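Local coordinates for protein LP04448p (Drosophila melanogaster, PDB 4QMH) that probably promotes microtubule polymerization as an XMAP215-family member, using an array of TOG domains, of which this is the fourth, at residues K24-K29 and T39-I44; T33-L38 and A74-A79; H182-I187 and N215-K220. All blocks are in the same frame, centred on the assembly; numbering follows the deposited sequence.

Contact 1: K24-K29 and T39-I44; sequences KEMSDK and TKLQAI
The ammonium of Lys40 meets the carboxylate of Glu25 at the outer side of two helices that follow each other in the chain, the two side chains crossing at about a right angle. Lys40 NZ sits 3.0 Å from Glu25 OE1 and forms a salt bridge with it. Glu25 OE1 accepts through its syn lone pair, the one on the side of the other oxygen. A second, weak hydrogen bond runs from Lys40 NZ to Glu25 OE2 at 3.3 Å, which makes the grip forked but uneven. With chi1 at -171° and an extended chain beyond CG, Glu25 carries its carboxylate across the gap. Lys40 turns at its last torsion (chi4 71°), and this bend brings NZ back onto the acid. Lys40 CD also lies 3.5 Å from Glu25 OE1.

Deeper in, Met26 CE touches Leu41 CD2 at 4.3 Å, a loose apolar contact. Leu58 of helix 58-66 packs against both Met26 and Leu41. The segments thus join helix 20-26 to helix 31-48 within the helical array of the TOG domain. Replacing Glu25 with an alanine would probably leave the ammonium of Lys40 without its acidic mate and its tip freer to swing. The uneven fork implies that one main oxygen holds the carboxylate, in a pair whose lysine is exposed to solvent, while the Met26-Leu41 contact beneath is buried and apolar.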
ATOM      1  N   LYS A  24     -13.127   1.947 -22.072  1.00 11.92           N
ATOM      2  CA  LYS A  24     -13.836   0.768 -22.538  1.00 12.66           C
ATOM      3  C   LYS A  24     -12.872  -0.295 -23.063  1.00 13.13           C
ATOM      4  O   LYS A  24     -13.044  -1.485 -22.784  1.00 18.41           O
ATOM      5  CB  LYS A  24     -14.838   1.156 -23.621  1.00 15.92           C
ATOM      6  CG  LYS A  24     -15.657  -0.019 -24.143  1.00 21.73           C
ATOM      7  CD  LYS A  24     -16.713   0.461 -25.126  1.00 22.89           C
ATOM      8  CE  LYS A  24     -17.204  -0.681 -26.011  1.00 30.19           C
ATOM      9  NZ  LYS A  24     -18.142  -0.189 -27.068  1.00 39.79           N
ATOM     10  N   GLU A  25     -11.857   0.131 -23.811  1.00 12.68           N
ATOM     11  CA  GLU A  25     -10.849  -0.813 -24.306  1.00 12.09           C
ATOM     12  C   GLU A  25     -10.100  -1.456 -23.140  1.00 12.48           C
ATOM     13  O   GLU A  25      -9.879  -2.668 -23.121  1.00 13.69           O
ATOM     14  CB  GLU A  25      -9.854  -0.134 -25.249  1.00 15.06           C
ATOM     15  CG  GLU A  25      -8.947  -1.141 -25.939  1.00 16.65           C
ATOM     16  CD  GLU A  25      -8.125  -0.529 -27.053  1.00 21.51           C
ATOM     17  OE1 GLU A  25      -7.640   0.604 -26.882  1.00 24.08           O
ATOM     18  OE2 GLU A  25      -7.967  -1.191 -28.098  1.00 29.73           O
ATOM     19  N   MET A  26      -9.725  -0.637 -22.163  1.00  9.48           N
ATOM     20  CA  MET A  26      -9.020  -1.122 -20.976  1.00  7.44           C
ATOM     21  C   MET A  26      -9.809  -2.168 -20.186  1.00 10.42           C
ATOM     22  O   MET A  26      -9.218  -2.989 -19.481  1.00 10.04           O
ATOM     23  CB  MET A  26      -8.653   0.052 -20.051  1.00 11.02           C
ATOM     24  CG  MET A  26      -7.521   0.922 -20.573  1.00 10.08           C
ATOM     25  SD  MET A  26      -7.249   2.378 -19.550  1.00 14.13           S
ATOM     26  CE  MET A  26      -6.899   1.615 -17.966  1.00 11.66           C
ATOM     27  N   SER A  27     -11.137  -2.134 -20.287  1.00 11.48           N
ATOM     28  CA  SER A  27     -11.968  -3.061 -19.517  1.00 13.36           C
ATOM     29  C   SER A  27     -12.660  -4.131 -20.377  1.00 14.07           C
ATOM     30  O   SER A  27     -13.607  -4.782 -19.930  1.00 18.45           O
ATOM     31  CB  SER A  27     -12.990  -2.297 -18.664  1.00 15.94           C
ATOM     32  OG  SER A  27     -13.850  -1.508 -19.468  1.00 20.12           O
ATOM     33  N   ASP A  28     -12.181  -4.312 -21.604  1.00 15.61           N
ATOM     34  CA  ASP A  28     -12.725  -5.333 -22.506  1.00 14.57           C
ATOM     35  C   ASP A  28     -12.652  -6.727 -21.877  1.00 13.38           C
ATOM     36  O   ASP A  28     -11.806  -6.982 -21.031  1.00 13.72           O
ATOM     37  CB  ASP A  28     -11.945  -5.313 -23.816  1.00 14.50           C
ATOM     38  CG  ASP A  28     -12.631  -6.095 -24.921  1.00 18.03           C
ATOM     39  OD1 ASP A  28     -13.483  -5.509 -25.613  1.00 21.08           O
ATOM     40  OD2 ASP A  28     -12.318  -7.289 -25.096  1.00 17.48           O
ATOM     41  N   LYS A  29     -13.536  -7.631 -22.294  1.00 17.72           N
ATOM     42  CA  LYS A  29     -13.510  -9.005 -21.794  1.00 20.26           C
ATOM     43  C   LYS A  29     -12.255  -9.787 -22.225  1.00 13.69           C
ATOM     44  O   LYS A  29     -11.866 -10.754 -21.564  1.00 14.67           O
ATOM     45  CB  LYS A  29     -14.776  -9.752 -22.228  1.00 25.17           C
ATOM     46  CG  LYS A  29     -15.045  -9.658 -23.719  1.00 35.13           C
ATOM     47  CD  LYS A  29     -16.399 -10.246 -24.081  1.00 44.94           C
ATOM     48  CE  LYS A  29     -16.777  -9.909 -25.514  1.00 51.51           C
ATOM     49  NZ  LYS A  29     -18.195 -10.271 -25.801  1.00 58.46           N
ATOM     50  N   THR A  39      -1.443  -0.179 -23.469  1.00 10.66           N
ATOM     51  CA  THR A  39      -0.372   0.253 -24.369  1.00 13.57           C
ATOM     52  C   THR A  39      -0.578   1.703 -24.782  1.00 11.74           C
ATOM     53  O   THR A  39       0.369   2.495 -24.794  1.00 12.53           O
ATOM     54  CB  THR A  39      -0.261  -0.641 -25.609  1.00 13.66           C
ATOM     55  OG1 THR A  39       0.230  -1.922 -25.211  1.00 16.57           O
ATOM     56  CG2 THR A  39       0.713  -0.044 -26.624  1.00 16.63           C
ATOM     57  N   LYS A  40      -1.818   2.051 -25.103  1.00  8.37           N
ATOM     58  CA  LYS A  40      -2.146   3.428 -25.477  1.00  8.38           C
ATOM     59  C   LYS A  40      -1.925   4.368 -24.295  1.00 11.48           C
ATOM     60  O   LYS A  40      -1.403   5.470 -24.463  1.00 12.97           O
ATOM     61  CB  LYS A  40      -3.592   3.540 -25.956  1.00  8.68           C
ATOM     62  CG  LYS A  40      -3.874   2.849 -27.301  1.00 10.53           C
ATOM     63  CD  LYS A  40      -5.335   3.041 -27.692  1.00 16.24           C
ATOM     64  CE  LYS A  40      -5.640   2.466 -29.061  1.00 19.12           C
ATOM     65  NZ  LYS A  40      -5.624   0.984 -29.070  1.00 16.80           N
ATOM     66  N   LEU A  41      -2.323   3.914 -23.104  1.00 10.76           N
ATOM     67  CA  LEU A  41      -2.181   4.697 -21.883  1.00  9.49           C
ATOM     68  C   LEU A  41      -0.719   5.007 -21.582  1.00  7.55           C
ATOM     69  O   LEU A  41      -0.371   6.129 -21.222  1.00  8.78           O
ATOM     70  CB  LEU A  41      -2.804   3.945 -20.698  1.00  6.14           C
ATOM     71  CG  LEU A  41      -2.633   4.690 -19.373  1.00  7.79           C
ATOM     72  CD1 LEU A  41      -3.287   6.059 -19.425  1.00 13.19           C
ATOM     73  CD2 LEU A  41      -3.197   3.874 -18.244  1.00  7.85           C
ATOM     74  N   GLN A  42       0.138   4.006 -21.749  1.00  9.73           N
ATOM     75  CA  GLN A  42       1.558   4.165 -21.482  1.00  9.65           C
ATOM     76  C   GLN A  42       2.140   5.249 -22.379  1.00 11.02           C
ATOM     77  O   GLN A  42       2.947   6.059 -21.936  1.00 12.65           O
ATOM     78  CB  GLN A  42       2.281   2.842 -21.706  1.00 13.26           C
ATOM     79  CG  GLN A  42       3.707   2.809 -21.163  1.00 27.06           C
ATOM     80  CD  GLN A  42       4.715   3.534 -22.041  1.00 33.58           C
ATOM     81  OE1 GLN A  42       5.765   3.972 -21.561  1.00 29.76           O
ATOM     82  NE2 GLN A  42       4.419   3.641 -23.336  1.00 24.85           N
ATOM     83  N   ALA A  43       1.700   5.270 -23.638  1.00 10.71           N
ATOM     84  CA  ALA A  43       2.196   6.242 -24.609  1.00 13.01           C
ATOM     85  C   ALA A  43       1.714   7.658 -24.279  1.00 14.17           C
ATOM     86  O   ALA A  43       2.446   8.638 -24.478  1.00 13.42           O
ATOM     87  CB  ALA A  43       1.810   5.835 -26.034  1.00 12.44           C
ATOM     88  N   ILE A  44       0.481   7.760 -23.785  1.00 12.44           N
ATOM     89  CA  ILE A  44      -0.088   9.048 -23.388  1.00 11.21           C
ATOM     90  C   ILE A  44       0.735   9.649 -22.257  1.00 10.75           C
ATOM     91  O   ILE A  44       1.100  10.830 -22.299  1.00 11.45           O
ATOM     92  CB  ILE A  44      -1.563   8.916 -22.925  1.00  7.57           C
ATOM     93  CG1 ILE A  44      -2.496   8.689 -24.116  1.00 13.42           C
ATOM     94  CG2 ILE A  44      -1.992  10.175 -22.190  1.00  9.94           C
ATOM     95  CD1 ILE A  44      -3.862   8.171 -23.718  1.00 13.54           C
TER

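Contact 2: T33-L38 and A74-A79; sequences TRNEGL and AQTTLA
Two helices run side by side here, 31-48 and 71-88, in the helical array of TOG domain 4, and Leu38 of the first reaches to Thr76 and Thr77 of the second. The short segments are nearly parallel, 9° apart in direction, with axes 10.6 Å from each other. Leu38 CD1 does the touching. Leu38 CD1 lies 3.5 Å from Thr77 OG1 and 3.9 Å from Thr76 CG2. The side chains of Leu38 and Thr77 cross at about a right angle. The hydroxyl of Thr77 is not bonded across the contact: it bonds to the backbone O of Ile73, one turn back in its own helix.

This is side-by-side packing of helices, as in the HEAT-repeat array of TOG domains. Ile73 and Ile80 of helix 71-88 also pack on Leu38.

At the more open side the link is made by water. Asn35 OD1 and Thr76 OG1 are 4.2 Å apart, too far for a direct bond. Water bridges them from two positions, donating to both oxygens from each. The two positions are only about 2.2 Å from each other, probably alternative sites of one water, and a simultaneous double bridge is doubtful. In Asn35, chi1 (-176°) sends the amide toward helix 71-88, and chi2 (61°) turns OD1 to the water. Thr76 OG1 is also hydrogen-bonded to Lys72 O within its own helix.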
ATOM      1  N   THR A  33      -7.088  -7.247 -25.556  1.00  9.52           N
ATOM      2  CA  THR A  33      -7.656  -5.929 -25.820  1.00 12.26           C
ATOM      3  C   THR A  33      -7.422  -4.973 -24.652  1.00 11.07           C
ATOM      4  O   THR A  33      -7.088  -3.809 -24.862  1.00 11.18           O
ATOM      5  CB  THR A  33      -9.149  -6.023 -26.142  1.00 16.37           C
ATOM      6  OG1 THR A  33      -9.315  -6.863 -27.296  1.00 18.79           O
ATOM      7  CG2 THR A  33      -9.728  -4.645 -26.433  1.00 17.57           C
ATOM      8  N   ARG A  34      -7.596  -5.455 -23.424  1.00 14.15           N
ATOM      9  CA  ARG A  34      -7.216  -4.654 -22.257  1.00  9.50           C
ATOM     10  C   ARG A  34      -5.753  -4.211 -22.360  1.00  9.08           C
ATOM     11  O   ARG A  34      -5.400  -3.083 -22.018  1.00  9.66           O
ATOM     12  CB  ARG A  34      -7.430  -5.428 -20.946  1.00  8.95           C
ATOM     13  CG  ARG A  34      -8.825  -6.022 -20.813  1.00 11.11           C
ATOM     14  CD  ARG A  34      -9.231  -6.216 -19.364  1.00  9.93           C
ATOM     15  NE  ARG A  34      -8.666  -7.415 -18.744  1.00 10.88           N
ATOM     16  CZ  ARG A  34      -9.054  -8.658 -19.030  1.00 11.16           C
ATOM     17  NH1 ARG A  34      -9.970  -8.875 -19.970  1.00 11.62           N
ATOM     18  NH2 ARG A  34      -8.501  -9.687 -18.400  1.00 12.87           N
ATOM     19  N   ASN A  35      -4.898  -5.106 -22.834  1.00  9.92           N
ATOM     20  CA  ASN A  35      -3.484  -4.782 -22.938  1.00 11.08           C
ATOM     21  C   ASN A  35      -3.242  -3.673 -23.955  1.00 10.93           C
ATOM     22  O   ASN A  35      -2.398  -2.802 -23.752  1.00 11.21           O
ATOM     23  CB  ASN A  35      -2.678  -6.020 -23.323  1.00 12.05           C
ATOM     24  CG  ASN A  35      -1.191  -5.746 -23.356  1.00 17.48           C
ATOM     25  OD1 ASN A  35      -0.607  -5.380 -22.343  1.00 17.26           O
ATOM     26  ND2 ASN A  35      -0.571  -5.920 -24.523  1.00 17.12           N
ATOM     27  N   GLU A  36      -3.989  -3.718 -25.050  1.00 11.32           N
ATOM     28  CA  GLU A  36      -3.911  -2.664 -26.052  1.00 11.74           C
ATOM     29  C   GLU A  36      -4.278  -1.313 -25.454  1.00 10.47           C
ATOM     30  O   GLU A  36      -3.679  -0.291 -25.798  1.00 12.93           O
ATOM     31  CB  GLU A  36      -4.801  -2.982 -27.252  1.00 15.36           C
ATOM     32  CG  GLU A  36      -4.350  -4.200 -28.049  1.00 17.25           C
ATOM     33  CD  GLU A  36      -2.982  -4.016 -28.679  1.00 19.04           C
ATOM     34  OE1 GLU A  36      -2.599  -2.857 -28.948  1.00 22.32           O
ATOM     35  OE2 GLU A  36      -2.297  -5.033 -28.915  1.00 26.43           O
ATOM     36  N   GLY A  37      -5.266  -1.306 -24.566  1.00 10.60           N
ATOM     37  CA  GLY A  37      -5.650  -0.092 -23.872  1.00  9.36           C
ATOM     38  C   GLY A  37      -4.518   0.424 -23.017  1.00  7.84           C
ATOM     39  O   GLY A  37      -4.206   1.615 -23.026  1.00  9.75           O
ATOM     40  N   LEU A  38      -3.901  -0.471 -22.253  1.00  8.58           N
ATOM     41  CA  LEU A  38      -2.771  -0.069 -21.424  1.00  8.83           C
ATOM     42  C   LEU A  38      -1.612   0.415 -22.289  1.00  7.81           C
ATOM     43  O   LEU A  38      -0.894   1.329 -21.899  1.00 10.96           O
ATOM     44  CB  LEU A  38      -2.327  -1.215 -20.519  1.00 10.03           C
ATOM     45  CG  LEU A  38      -3.383  -1.686 -19.518  1.00 11.02           C
ATOM     46  CD1 LEU A  38      -2.850  -2.879 -18.722  1.00 11.12           C
ATOM     47  CD2 LEU A  38      -3.779  -0.558 -18.602  1.00 12.45           C
ATOM     48  N   ALA A  74      -2.186  -7.459 -14.829  1.00  9.98           N
ATOM     49  CA  ALA A  74      -1.938  -6.975 -13.477  1.00 11.34           C
ATOM     50  C   ALA A  74      -0.509  -6.459 -13.314  1.00 12.42           C
ATOM     51  O   ALA A  74      -0.279  -5.432 -12.669  1.00 10.46           O
ATOM     52  CB  ALA A  74      -2.241  -8.071 -12.455  1.00 13.57           C
ATOM     53  N   GLN A  75       0.450  -7.175 -13.894  1.00  9.90           N
ATOM     54  CA  GLN A  75       1.845  -6.771 -13.831  1.00 14.33           C
ATOM     55  C   GLN A  75       2.107  -5.506 -14.641  1.00 11.58           C
ATOM     56  O   GLN A  75       2.791  -4.592 -14.181  1.00 13.48           O
ATOM     57  CB  GLN A  75       2.740  -7.913 -14.292  1.00 14.22           C
ATOM     58  CG  GLN A  75       2.667  -9.098 -13.344  1.00 15.38           C
ATOM     59  CD  GLN A  75       3.089 -10.392 -13.990  1.00 16.72           C
ATOM     60  OE1 GLN A  75       3.677 -10.394 -15.073  1.00 19.71           O
ATOM     61  NE2 GLN A  75       2.787 -11.512 -13.329  1.00 17.26           N
ATOM     62  N   THR A  76       1.541  -5.448 -15.841  1.00  8.82           N
ATOM     63  CA  THR A  76       1.688  -4.277 -16.692  1.00 11.24           C
ATOM     64  C   THR A  76       1.127  -3.049 -15.984  1.00  9.59           C
ATOM     65  O   THR A  76       1.703  -1.950 -16.048  1.00 11.16           O
ATOM     66  CB  THR A  76       0.988  -4.478 -18.052  1.00 11.89           C
ATOM     67  OG1 THR A  76       1.633  -5.551 -18.755  1.00 14.78           O
ATOM     68  CG2 THR A  76       1.077  -3.205 -18.903  1.00 12.15           C
ATOM     69  N   THR A  77       0.002  -3.235 -15.305  1.00  7.35           N
ATOM     70  CA  THR A  77      -0.654  -2.139 -14.602  1.00  8.05           C
ATOM     71  C   THR A  77       0.221  -1.597 -13.464  1.00  9.64           C
ATOM     72  O   THR A  77       0.270  -0.388 -13.239  1.00  8.23           O
ATOM     73  CB  THR A  77      -2.069  -2.541 -14.110  1.00  7.32           C
ATOM     74  OG1 THR A  77      -2.851  -2.991 -15.225  1.00  7.92           O
ATOM     75  CG2 THR A  77      -2.768  -1.391 -13.430  1.00  9.57           C
ATOM     76  N   LEU A  78       0.935  -2.474 -12.754  1.00  8.92           N
ATOM     77  CA  LEU A  78       1.860  -1.997 -11.728  1.00  7.70           C
ATOM     78  C   LEU A  78       2.917  -1.085 -12.348  1.00  9.14           C
ATOM     79  O   LEU A  78       3.205  -0.014 -11.814  1.00  9.36           O
ATOM     80  CB  LEU A  78       2.524  -3.158 -10.982  1.00  9.51           C
ATOM     81  CG  LEU A  78       1.614  -3.938 -10.031  1.00 13.70           C
ATOM     82  CD1 LEU A  78       2.246  -5.294  -9.712  1.00 13.32           C
ATOM     83  CD2 LEU A  78       1.315  -3.143  -8.746  1.00 10.95           C
ATOM     84  N   ALA A  79       3.477  -1.512 -13.480  1.00 10.51           N
ATOM     85  CA  ALA A  79       4.463  -0.709 -14.201  1.00 11.25           C
ATOM     86  C   ALA A  79       3.877   0.640 -14.586  1.00 10.63           C
ATOM     87  O   ALA A  79       4.531   1.675 -14.445  1.00 10.92           O
ATOM     88  CB  ALA A  79       4.955  -1.454 -15.445  1.00 12.94           C
TER
HETATM   89  O   HOH W   1       0.122  -7.121 -20.400  1.00 22.80           O
HETATM   90  O   HOH W   2       1.902  -6.195 -21.306  1.00 36.02           O

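Contact 3: H182-I187 and N215-K220; sequences HLYAHI and NRALDK
The ring of Tyr184 meets helix 211-221 with the CE2 corner of its rim. At this edge, near the ring plane, lies the backbone C of Ala217, 4.2 Å from Tyr184 CE2. Leu218 comes in obliquely, with Leu218 CA 3.8 Å from Tyr184 CE2. The other flat group, the imidazole of His186, belongs to segment 182-187 alone. One of its faces carries His182 O, 3.1 Å above the plane and offset toward the rim, and its ND1 is hydrogen-bonded to Trp156 NE1.

The contact lies at the C-terminal end of the TOG domain, a row of HEAT-like helical pairs. Helix 173-186 comes here against helix 211-221, and the two short segments cross at -74°. Their axes stay 11.6 Å apart. That is a wide gap, and the tyrosine spans it.

The first torsion of Tyr184 (chi1 -70°) sets CG opposite the carbonyl carbon and points the ring at the other helix. Against it lie two aliphatic side chains. Leu218 CB is 3.9 Å from Tyr184 CE2. Ala217 CB stands 4.4 Å from Tyr184 CE2, a looser touch. The ring thus packs on backbone as much as on side chains. Of the Leu218 side chain, CB comes nearest, and CD1 also lies close to the ring. Ile229 of helix 226-236 touches both Tyr184 and Leu218 and adds a third helix to this buried cluster.

The polar end of the tyrosine is also satisfied. Its hydroxyl lies near the start of segment 215-220, with Tyr184 OH 4.4 Å from Asn215 N, but Tyr184 OH makes its hydrogen bond to the backbone O of Met214, the residue just before.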
ATOM      1  N   HIS A 182      -4.274  -7.222  14.716  1.00 10.69           N
ATOM      2  CA  HIS A 182      -3.594  -8.097  13.764  1.00  8.70           C
ATOM      3  C   HIS A 182      -2.162  -8.311  14.228  1.00 12.57           C
ATOM      4  O   HIS A 182      -1.628  -9.404  14.117  1.00 11.89           O
ATOM      5  CB  HIS A 182      -3.652  -7.506  12.363  1.00  7.53           C
ATOM      6  CG  HIS A 182      -5.041  -7.149  11.943  1.00 15.64           C
ATOM      7  ND1 HIS A 182      -6.007  -8.100  11.700  1.00 24.51           N
ATOM      8  CD2 HIS A 182      -5.636  -5.948  11.759  1.00 16.90           C
ATOM      9  CE1 HIS A 182      -7.136  -7.498  11.367  1.00 24.67           C
ATOM     10  NE2 HIS A 182      -6.939  -6.193  11.396  1.00 23.13           N
ATOM     11  N   LEU A 183      -1.550  -7.273  14.784  1.00  9.40           N
ATOM     12  CA  LEU A 183      -0.213  -7.423  15.332  1.00  7.36           C
ATOM     13  C   LEU A 183      -0.232  -8.492  16.428  1.00 10.46           C
ATOM     14  O   LEU A 183       0.632  -9.369  16.472  1.00 10.72           O
ATOM     15  CB  LEU A 183       0.253  -6.099  15.923  1.00  7.15           C
ATOM     16  CG  LEU A 183       1.633  -6.127  16.576  1.00  6.36           C
ATOM     17  CD1 LEU A 183       2.695  -6.297  15.525  1.00  9.12           C
ATOM     18  CD2 LEU A 183       1.836  -4.821  17.321  1.00  8.45           C
ATOM     19  N   TYR A 184      -1.219  -8.415  17.320  1.00 10.06           N
ATOM     20  CA  TYR A 184      -1.263  -9.326  18.465  1.00 11.42           C
ATOM     21  C   TYR A 184      -1.520 -10.777  18.051  1.00 15.65           C
ATOM     22  O   TYR A 184      -1.051 -11.716  18.700  1.00 16.00           O
ATOM     23  CB  TYR A 184      -2.290  -8.856  19.499  1.00  9.56           C
ATOM     24  CG  TYR A 184      -1.875  -7.595  20.233  1.00 10.17           C
ATOM     25  CD1 TYR A 184      -0.611  -7.043  20.046  1.00  9.85           C
ATOM     26  CD2 TYR A 184      -2.736  -6.972  21.133  1.00 10.53           C
ATOM     27  CE1 TYR A 184      -0.221  -5.896  20.718  1.00  9.98           C
ATOM     28  CE2 TYR A 184      -2.352  -5.818  21.815  1.00  9.50           C
ATOM     29  CZ  TYR A 184      -1.093  -5.292  21.598  1.00  9.31           C
ATOM     30  OH  TYR A 184      -0.699  -4.151  22.261  1.00 13.19           O
ATOM     31  N   ALA A 185      -2.248 -10.968  16.960  1.00 13.10           N
ATOM     32  CA  ALA A 185      -2.432 -12.316  16.433  1.00 10.43           C
ATOM     33  C   ALA A 185      -1.179 -12.804  15.710  1.00 15.39           C
ATOM     34  O   ALA A 185      -0.754 -13.947  15.890  1.00 16.33           O
ATOM     35  CB  ALA A 185      -3.612 -12.359  15.502  1.00  9.54           C
ATOM     36  N   HIS A 186      -0.593 -11.937  14.890  1.00 12.09           N
ATOM     37  CA  HIS A 186       0.487 -12.357  13.997  1.00 10.67           C
ATOM     38  C   HIS A 186       1.838 -12.539  14.684  1.00 16.32           C
ATOM     39  O   HIS A 186       2.695 -13.251  14.171  1.00 15.46           O
ATOM     40  CB  HIS A 186       0.581 -11.428  12.778  1.00 10.60           C
ATOM     41  CG  HIS A 186      -0.666 -11.406  11.953  1.00 10.04           C
ATOM     42  ND1 HIS A 186      -0.899 -10.470  10.966  1.00 10.45           N
ATOM     43  CD2 HIS A 186      -1.760 -12.203  11.979  1.00  8.91           C
ATOM     44  CE1 HIS A 186      -2.080 -10.691  10.424  1.00 10.59           C
ATOM     45  NE2 HIS A 186      -2.627 -11.737  11.026  1.00 11.27           N
ATOM     46  N   ILE A 187       2.022 -11.899  15.837  1.00 12.65           N
ATOM     47  CA  ILE A 187       3.163 -12.173  16.691  1.00 17.60           C
ATOM     48  C   ILE A 187       3.214 -13.659  17.003  1.00 16.89           C
ATOM     49  O   ILE A 187       4.282 -14.210  17.254  1.00 21.23           O
ATOM     50  CB  ILE A 187       3.051 -11.390  18.011  1.00 21.52           C
ATOM     51  CG1 ILE A 187       3.544  -9.962  17.812  1.00 22.38           C
ATOM     52  CG2 ILE A 187       3.838 -12.073  19.120  1.00 32.44           C
ATOM     53  CD1 ILE A 187       3.226  -9.081  18.986  1.00 22.79           C
ATOM     54  N   ASN A 215      -0.554  -1.531  25.818  1.00 14.29           N
ATOM     55  CA  ASN A 215      -0.884  -2.367  26.960  1.00 16.59           C
ATOM     56  C   ASN A 215      -2.382  -2.309  27.301  1.00 16.31           C
ATOM     57  O   ASN A 215      -2.979  -3.320  27.667  1.00 18.67           O
ATOM     58  CB  ASN A 215      -0.029  -1.974  28.157  1.00 17.95           C
ATOM     59  CG  ASN A 215      -0.169  -2.937  29.298  1.00 23.42           C
ATOM     60  OD1 ASN A 215       0.252  -4.086  29.204  1.00 22.08           O
ATOM     61  ND2 ASN A 215      -0.774  -2.480  30.390  1.00 28.43           N
ATOM     62  N   ARG A 216      -2.989  -1.135  27.152  1.00 17.96           N
ATOM     63  CA  ARG A 216      -4.432  -0.999  27.357  1.00 15.49           C
ATOM     64  C   ARG A 216      -5.205  -1.825  26.341  1.00 19.21           C
ATOM     65  O   ARG A 216      -6.204  -2.474  26.671  1.00 19.33           O
ATOM     66  CB  ARG A 216      -4.872   0.466  27.259  1.00 21.85           C
ATOM     67  CG  ARG A 216      -4.541   1.297  28.480  1.00 32.82           C
ATOM     68  CD  ARG A 216      -5.330   2.599  28.500  1.00 34.27           C
ATOM     69  NE  ARG A 216      -4.965   3.501  27.410  1.00 38.17           N
ATOM     70  CZ  ARG A 216      -3.960   4.370  27.463  1.00 37.10           C
ATOM     71  NH1 ARG A 216      -3.207   4.451  28.552  1.00 43.31           N
ATOM     72  NH2 ARG A 216      -3.702   5.156  26.426  1.00 36.94           N
ATOM     73  N   ALA A 217      -4.737  -1.789  25.099  1.00 18.58           N
ATOM     74  CA  ALA A 217      -5.348  -2.564  24.028  1.00 17.45           C
ATOM     75  C   ALA A 217      -5.245  -4.056  24.327  1.00 17.05           C
ATOM     76  O   ALA A 217      -6.174  -4.817  24.063  1.00 17.64           O
ATOM     77  CB  ALA A 217      -4.691  -2.228  22.689  1.00 14.67           C
ATOM     78  N   LEU A 218      -4.110  -4.476  24.878  1.00 13.36           N
ATOM     79  CA  LEU A 218      -3.926  -5.874  25.226  1.00 13.18           C
ATOM     80  C   LEU A 218      -4.938  -6.302  26.290  1.00 17.14           C
ATOM     81  O   LEU A 218      -5.549  -7.364  26.193  1.00 19.18           O
ATOM     82  CB  LEU A 218      -2.501  -6.112  25.725  1.00 13.31           C
ATOM     83  CG  LEU A 218      -2.191  -7.513  26.254  1.00 14.32           C
ATOM     84  CD1 LEU A 218      -2.405  -8.574  25.188  1.00 16.47           C
ATOM     85  CD2 LEU A 218      -0.755  -7.560  26.772  1.00 17.55           C
ATOM     86  N   ASP A 219      -5.119  -5.467  27.304  1.00 18.53           N
ATOM     87  CA  ASP A 219      -6.058  -5.780  28.374  1.00 19.92           C
ATOM     88  C   ASP A 219      -7.504  -5.815  27.876  1.00 21.45           C
ATOM     89  O   ASP A 219      -8.275  -6.689  28.262  1.00 26.30           O
ATOM     90  CB  ASP A 219      -5.929  -4.766  29.511  1.00 24.02           C
ATOM     91  CG  ASP A 219      -4.644  -4.929  30.293  1.00 30.73           C
ATOM     92  OD1 ASP A 219      -4.091  -6.050  30.307  1.00 34.80           O
ATOM     93  OD2 ASP A 219      -4.189  -3.934  30.898  1.00 37.79           O
ATOM     94  N   LYS A 220      -7.869  -4.857  27.033  1.00 22.38           N
ATOM     95  CA  LYS A 220      -9.244  -4.760  26.557  1.00 25.75           C
ATOM     96  C   LYS A 220      -9.609  -5.866  25.579  1.00 25.18           C
ATOM     97  O   LYS A 220     -10.700  -6.445  25.668  1.00 29.38           O
ATOM     98  CB  LYS A 220      -9.521  -3.398  25.924  1.00 31.36           C
ATOM     99  CG  LYS A 220     -10.860  -3.344  25.204  1.00 42.97           C
ATOM    100  CD  LYS A 220     -11.508  -1.969  25.271  1.00 52.23           C
ATOM    101  CE  LYS A 220     -10.780  -0.949  24.416  1.00 58.46           C
ATOM    102  NZ  LYS A 220     -11.515   0.357  24.351  1.00 60.96           N
TER

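Contacts 1 and 2 are neighbours near the N-terminal end of the domain, with centres about 7 Å apart. Both use helix 31-48, and their segments alternate along the chain. They also touch directly: Arg34 NH1 lies 2.8 Å from Asp28 O, probably as a hydrogen bond. Contact 1 ties helix 31-48 to helix 20-26, and contact 2 ties it to helix 71-88. Contact 3 comes later in the chain, on the opposite side of the chain's centre. Its centre is about 45 Å from that of contact 1 and 40 Å from that of contact 2. All three join helices close in sequence, consistent with an elongated TOG domain built as a row held by local helix-to-helix contacts.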